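Long-range contact in beta-L-arabinobiosidase (Bacteroides thetaiotaomicron, PDB 5MQR), which is a gut-bacterial glycosidase of plant pectin breakdown, probably hydrolysing L-arabinofuranose linkages, with possible sialidase activity: residues E120-Y132 against M140-R152. Sequence-based numbering, arbitrary orientation.
Sequences EIVFPPYKVPDGY and MQAKDLIAIMHQR. With EDO (1,2-ethanediol), chain H.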
loop_
_atom_site.group_PDB
_atom_site.type_symbol
_atom_site.label_atom_id
_atom_site.label_comp_id
_atom_site.label_asym_id
_atom_site.label_seq_id
_atom_site.Cartn_x
_atom_site.Cartn_y
_atom_site.Cartn_z
ATOM N N GLU A 120 3.046 32.854 -23.549
ATOM C CA GLU A 120 3.750 33.566 -24.581
ATOM C C GLU A 120 3.139 33.045 -25.885
ATOM O O GLU A 120 2.993 31.830 -26.039
ATOM C CB GLU A 120 5.223 33.171 -24.474
ATOM C CG GLU A 120 6.232 34.291 -24.528
ATOM C CD GLU A 120 7.669 33.768 -24.598
ATOM O OE1 GLU A 120 8.039 32.912 -23.759
ATOM O OE2 GLU A 120 8.419 34.207 -25.499
ATOM N N ILE A 121 2.791 33.926 -26.821
ATOM C CA ILE A 121 2.240 33.475 -28.104
ATOM C C ILE A 121 3.341 32.738 -28.875
ATOM O O ILE A 121 4.396 33.313 -29.163
ATOM C CB ILE A 121 1.667 34.633 -28.950
ATOM C CG1 ILE A 121 0.472 35.300 -28.229
ATOM C CG2 ILE A 121 1.209 34.139 -30.323
ATOM C CD1 ILE A 121 0.177 36.709 -28.699
ATOM N N VAL A 122 3.102 31.468 -29.187
ATOM C CA VAL A 122 4.112 30.616 -29.837
ATOM C C VAL A 122 3.749 30.350 -31.309
ATOM O O VAL A 122 4.632 30.246 -32.140
ATOM C CB VAL A 122 4.400 29.339 -28.997
ATOM C CG1 VAL A 122 3.215 28.379 -28.961
ATOM C CG2 VAL A 122 5.653 28.640 -29.485
ATOM N N PHE A 123 2.457 30.268 -31.622
ATOM C CA PHE A 123 1.977 30.372 -33.003
ATOM C C PHE A 123 0.872 31.442 -33.045
ATOM O O PHE A 123 -0.137 31.287 -32.374
ATOM C CB PHE A 123 1.477 29.029 -33.512
ATOM C CG PHE A 123 2.548 27.963 -33.554
ATOM C CD1 PHE A 123 3.633 28.092 -34.398
ATOM C CD2 PHE A 123 2.478 26.843 -32.739
ATOM C CE1 PHE A 123 4.620 27.135 -34.452
ATOM C CE2 PHE A 123 3.472 25.873 -32.787
ATOM C CZ PHE A 123 4.542 26.025 -33.649
ATOM N N PRO A 124 1.082 32.543 -33.800
ATOM C CA PRO A 124 0.166 33.667 -33.775
ATOM C C PRO A 124 -0.998 33.517 -34.772
ATOM O O PRO A 124 -0.987 32.592 -35.592
ATOM C CB PRO A 124 1.075 34.845 -34.196
ATOM C CG PRO A 124 2.038 34.254 -35.142
ATOM C CD PRO A 124 2.211 32.807 -34.728
ATOM N N PRO A 125 -1.985 34.438 -34.714
ATOM C CA PRO A 125 -3.070 34.485 -35.709
ATOM C C PRO A 125 -2.537 34.477 -37.144
ATOM O O PRO A 125 -1.532 35.146 -37.434
ATOM C CB PRO A 125 -3.757 35.818 -35.409
ATOM C CG PRO A 125 -3.486 36.065 -33.962
ATOM C CD PRO A 125 -2.115 35.515 -33.714
ATOM N N TYR A 126 -3.209 33.724 -38.009
ATOM C CA TYR A 126 -2.777 33.511 -39.391
ATOM C C TYR A 126 -3.893 33.910 -40.339
ATOM O O TYR A 126 -5.043 33.576 -40.115
ATOM C CB TYR A 126 -2.422 32.038 -39.583
ATOM C CG TYR A 126 -1.799 31.680 -40.916
ATOM C CD1 TYR A 126 -2.595 31.516 -42.069
ATOM C CD2 TYR A 126 -0.409 31.473 -41.034
ATOM C CE1 TYR A 126 -2.024 31.194 -43.298
ATOM C CE2 TYR A 126 0.167 31.137 -42.261
ATOM C CZ TYR A 126 -0.643 31.007 -43.392
ATOM O OH TYR A 126 -0.100 30.666 -44.595
ATOM N N LYS A 127 -3.543 34.608 -41.410
ATOM C CA LYS A 127 -4.515 35.043 -42.416
ATOM C C LYS A 127 -4.912 33.939 -43.357
ATOM O O LYS A 127 -4.078 33.419 -44.069
ATOM C CB LYS A 127 -3.956 36.200 -43.247
ATOM C CG LYS A 127 -4.129 37.532 -42.549
ATOM C CD LYS A 127 -3.129 38.623 -42.975
ATOM C CE LYS A 127 -2.594 39.357 -41.726
ATOM N NZ LYS A 127 -2.262 40.787 -41.993
ATOM N N VAL A 128 -6.196 33.599 -43.366
ATOM C CA VAL A 128 -6.761 32.746 -44.411
ATOM C C VAL A 128 -6.696 33.581 -45.691
ATOM O O VAL A 128 -7.079 34.757 -45.651
ATOM C CB VAL A 128 -8.229 32.372 -44.127
ATOM C CG1 VAL A 128 -8.789 31.499 -45.245
ATOM C CG2 VAL A 128 -8.354 31.677 -42.782
ATOM N N PRO A 129 -6.181 33.024 -46.812
ATOM C CA PRO A 129 -6.105 33.901 -47.990
ATOM C C PRO A 129 -7.500 34.361 -48.472
ATOM O O PRO A 129 -8.442 33.556 -48.504
ATOM C CB PRO A 129 -5.387 33.048 -49.059
ATOM C CG PRO A 129 -4.962 31.797 -48.408
ATOM C CD PRO A 129 -5.671 31.670 -47.092
ATOM N N ASP A 130 -7.617 35.655 -48.778
ATOM C CA ASP A 130 -8.816 36.222 -49.398
ATOM C C ASP A 130 -9.168 35.400 -50.647
ATOM O O ASP A 130 -8.303 35.194 -51.503
ATOM C CB ASP A 130 -8.570 37.695 -49.797
ATOM C CG ASP A 130 -8.625 38.680 -48.606
ATOM O OD1 ASP A 130 -8.853 38.291 -47.442
ATOM O OD2 ASP A 130 -8.435 39.889 -48.846
ATOM N N GLY A 131 -10.405 34.911 -50.728
ATOM C CA GLY A 131 -10.868 34.116 -51.866
ATOM C C GLY A 131 -10.956 32.624 -51.617
ATOM O O GLY A 131 -11.373 31.871 -52.499
ATOM N N TYR A 132 -10.566 32.187 -50.419
ATOM C CA TYR A 132 -10.705 30.787 -50.004
ATOM C C TYR A 132 -12.180 30.384 -49.961
ATOM O O TYR A 132 -13.021 31.179 -49.511
ATOM C CB TYR A 132 -10.084 30.591 -48.610
ATOM C CG TYR A 132 -10.316 29.229 -47.991
ATOM C CD1 TYR A 132 -11.452 28.974 -47.232
ATOM C CD2 TYR A 132 -9.395 28.190 -48.170
ATOM C CE1 TYR A 132 -11.680 27.721 -46.671
ATOM C CE2 TYR A 132 -9.610 26.934 -47.611
ATOM C CZ TYR A 132 -10.749 26.706 -46.851
ATOM O OH TYR A 132 -10.956 25.477 -46.257
HETATM N N MSE A 140 -20.032 31.728 -50.245
HETATM C CA MSE A 140 -19.178 32.399 -49.253
HETATM C C MSE A 140 -17.749 32.462 -49.731
HETATM O O MSE A 140 -17.295 31.614 -50.484
HETATM C CB MSE A 140 -19.215 31.656 -47.918
HETATM C CG MSE A 140 -20.643 31.542 -47.374
HETATM SE SE MSE A 140 -20.719 31.059 -45.447
HETATM C CE MSE A 140 -19.820 32.665 -44.711
ATOM N N GLN A 141 -17.032 33.486 -49.298
ATOM C CA GLN A 141 -15.603 33.612 -49.559
ATOM C C GLN A 141 -14.941 34.162 -48.332
ATOM O O GLN A 141 -15.573 34.863 -47.544
ATOM C CB GLN A 141 -15.330 34.600 -50.677
ATOM C CG GLN A 141 -15.766 34.161 -52.046
ATOM C CD GLN A 141 -15.554 35.247 -53.078
ATOM O OE1 GLN A 141 -14.780 36.184 -52.868
ATOM N NE2 GLN A 141 -16.237 35.122 -54.202
ATOM N N ALA A 142 -13.660 33.863 -48.187
ATOM C CA ALA A 142 -12.876 34.426 -47.105
ATOM C C ALA A 142 -12.608 35.862 -47.453
ATOM O O ALA A 142 -12.187 36.162 -48.568
ATOM C CB ALA A 142 -11.564 33.685 -46.940
ATOM N N LYS A 143 -12.881 36.755 -46.514
ATOM C CA LYS A 143 -12.381 38.114 -46.630
ATOM C C LYS A 143 -11.960 38.622 -45.262
ATOM O O LYS A 143 -12.757 38.598 -44.324
ATOM C CB LYS A 143 -13.411 39.050 -47.279
ATOM C CG LYS A 143 -12.865 40.469 -47.428
ATOM C CD LYS A 143 -13.163 41.114 -48.769
ATOM C CE LYS A 143 -12.094 42.148 -49.100
ATOM N NZ LYS A 143 -12.590 43.130 -50.104
ATOM N N ASP A 144 -10.704 39.075 -45.170
ATOM C CA ASP A 144 -10.101 39.552 -43.909
ATOM C C ASP A 144 -10.334 38.568 -42.745
ATOM O O ASP A 144 -10.625 38.973 -41.619
ATOM C CB ASP A 144 -10.639 40.952 -43.557
ATOM C CG ASP A 144 -10.348 41.986 -44.643
ATOM O OD1 ASP A 144 -9.194 42.022 -45.146
ATOM O OD2 ASP A 144 -11.273 42.763 -44.974
ATOM N N LEU A 145 -10.212 37.280 -43.061
ATOM C CA LEU A 145 -10.499 36.191 -42.147
ATOM C C LEU A 145 -9.222 35.601 -41.527
ATOM O O LEU A 145 -8.252 35.289 -42.228
ATOM C CB LEU A 145 -11.269 35.086 -42.885
ATOM C CG LEU A 145 -11.756 33.902 -42.056
ATOM C CD1 LEU A 145 -12.809 34.367 -41.054
ATOM C CD2 LEU A 145 -12.282 32.800 -42.966
ATOM N N ILE A 146 -9.257 35.433 -40.207
ATOM C CA ILE A 146 -8.187 34.821 -39.456
ATOM C C ILE A 146 -8.502 33.320 -39.299
ATOM O O ILE A 146 -9.652 32.934 -39.080
ATOM C CB ILE A 146 -8.057 35.509 -38.071
ATOM C CG1 ILE A 146 -7.665 37.001 -38.223
ATOM C CG2 ILE A 146 -7.111 34.743 -37.138
ATOM C CD1 ILE A 146 -6.354 37.271 -38.946
ATOM N N ALA A 147 -7.473 32.483 -39.398
ATOM C CA ALA A 147 -7.638 31.033 -39.275
ATOM C C ALA A 147 -7.955 30.610 -37.852
ATOM O O ALA A 147 -7.772 31.380 -36.907
ATOM C CB ALA A 147 -6.377 30.321 -39.748
ATOM N N ILE A 148 -8.407 29.369 -37.722
ATOM C CA ILE A 148 -8.632 28.724 -36.448
ATOM C C ILE A 148 -7.521 27.706 -36.250
ATOM O O ILE A 148 -7.209 26.945 -37.154
ATOM C CB ILE A 148 -10.003 28.008 -36.392
ATOM C CG1 ILE A 148 -11.154 28.998 -36.653
ATOM C CG2 ILE A 148 -10.206 27.282 -35.058
ATOM C CD1 ILE A 148 -11.287 30.137 -35.657
HETATM N N MSE A 149 -6.946 27.695 -35.046
HETATM C CA MSE A 149 -5.909 26.742 -34.672
HETATM C C MSE A 149 -6.569 25.568 -34.021
HETATM O O MSE A 149 -7.588 25.705 -33.342
HETATM C CB MSE A 149 -4.807 27.336 -33.760
HETATM C CG MSE A 149 -4.078 28.454 -34.503
HETATM SE SE MSE A 149 -2.238 28.730 -33.872
HETATM C CE MSE A 149 -1.423 27.161 -34.773
ATOM N N HIS A 150 -5.984 24.396 -34.262
ATOM C CA HIS A 150 -6.446 23.147 -33.696
ATOM C C HIS A 150 -5.349 22.101 -33.857
ATOM O O HIS A 150 -4.925 21.847 -34.983
ATOM C CB HIS A 150 -7.704 22.652 -34.405
ATOM C CG HIS A 150 -8.332 21.487 -33.712
ATOM N ND1 HIS A 150 -8.042 20.179 -34.041
ATOM C CD2 HIS A 150 -9.173 21.433 -32.653
ATOM C CE1 HIS A 150 -8.714 19.372 -33.241
ATOM N NE2 HIS A 150 -9.415 20.109 -32.396
ATOM N N GLN A 151 -4.897 21.549 -32.737
ATOM C CA GLN A 151 -3.820 20.546 -32.655
ATOM C C GLN A 151 -4.243 19.463 -31.711
ATOM O O GLN A 151 -4.751 19.793 -30.637
ATOM C CB GLN A 151 -2.596 21.079 -31.880
ATOM C CG GLN A 151 -1.814 22.136 -32.504
ATOM C CD GLN A 151 -2.341 23.513 -32.252
ATOM O OE1 GLN A 151 -2.821 24.134 -33.165
ATOM N NE2 GLN A 151 -2.217 24.010 -31.030
ATOM N N ARG A 152 -3.919 18.216 -32.018
ATOM C CA ARG A 152 -4.032 17.123 -31.033
ATOM C C ARG A 152 -2.675 16.694 -30.499
ATOM O O ARG A 152 -2.617 15.802 -29.637
ATOM C CB ARG A 152 -4.729 15.917 -31.658
ATOM C CG ARG A 152 -6.104 16.201 -32.226
ATOM C CD ARG A 152 -7.084 16.521 -31.118
ATOM N NE ARG A 152 -8.440 16.177 -31.524
ATOM C CZ ARG A 152 -9.561 16.682 -30.996
ATOM N NH1 ARG A 152 -9.530 17.546 -29.963
ATOM N NH2 ARG A 152 -10.742 16.283 -31.494
HETATM C C1 EDO H . -12.679 19.087 -31.840
HETATM O O1 EDO H . -11.964 19.731 -30.758
HETATM C C2 EDO H . -13.761 18.123 -31.330
HETATM O O2 EDO H . -13.961 16.988 -32.177
HETATM O O HOH W 1 -5.159 32.028 -36.628
HETATM O O HOH W 2 -9.402 36.317 -45.742
#
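A142 meets the P129-Y132 turn with both backbone polar atoms: its N donates to Y132 O (3.1 Å) and its O accepts from G131 N. The turn is type II, and G131 takes its third position with a positive phi (103°) that glycine tolerates easily. A142 also suits its place by being small, since its CB must fit against P129 O, Y132 CB and V128 CG1. D144 N donates to D130 OD1 (3.0 Å), arriving on the syn side but 31° out of the carboxylate plane. The same OD1 accepts from a water that also donates to V128 O and accepts from L145 N, so a short acidic side chain ties the turn to the facing loop.

Next, L145 O receives V128 N (2.9 Å). The two methyls of V128 serve different partners: CG1, anti to the backbone N (chi1 179°), reaches A142 CB, and CG2 touches A147 and the apolar CD2 of L145. I146 forms a single beta bridge with K127; its branched side chain spreads CG2 over P125 CB (3.9 Å) and CD1 onto K127. A147 N donates almost straight to Y126 O (2.8 Å), a second water joins Y126 N to A147 O, and the small A147 CB fits beside V128 CG2 and Y126 CB. M149, a flexible selenomethionine, brings SE and CE to F123 CB, both at 3.7 Å. Beyond it, H150 ND1 bonds E248 and R152 forms a salt bridge with E247; H150 NE2 and, weakly, R152 NH1 also bind an ethanediol, probably from the crystallisation liquor.

Strand 120-123 edges one four-stranded antiparallel sheet and strand 148-157 the next; Y169, on strand 163-170, touches the side chains of both F123 and M149. The contact thus links successive sheets, consistent with adjoining blades of a beta propeller.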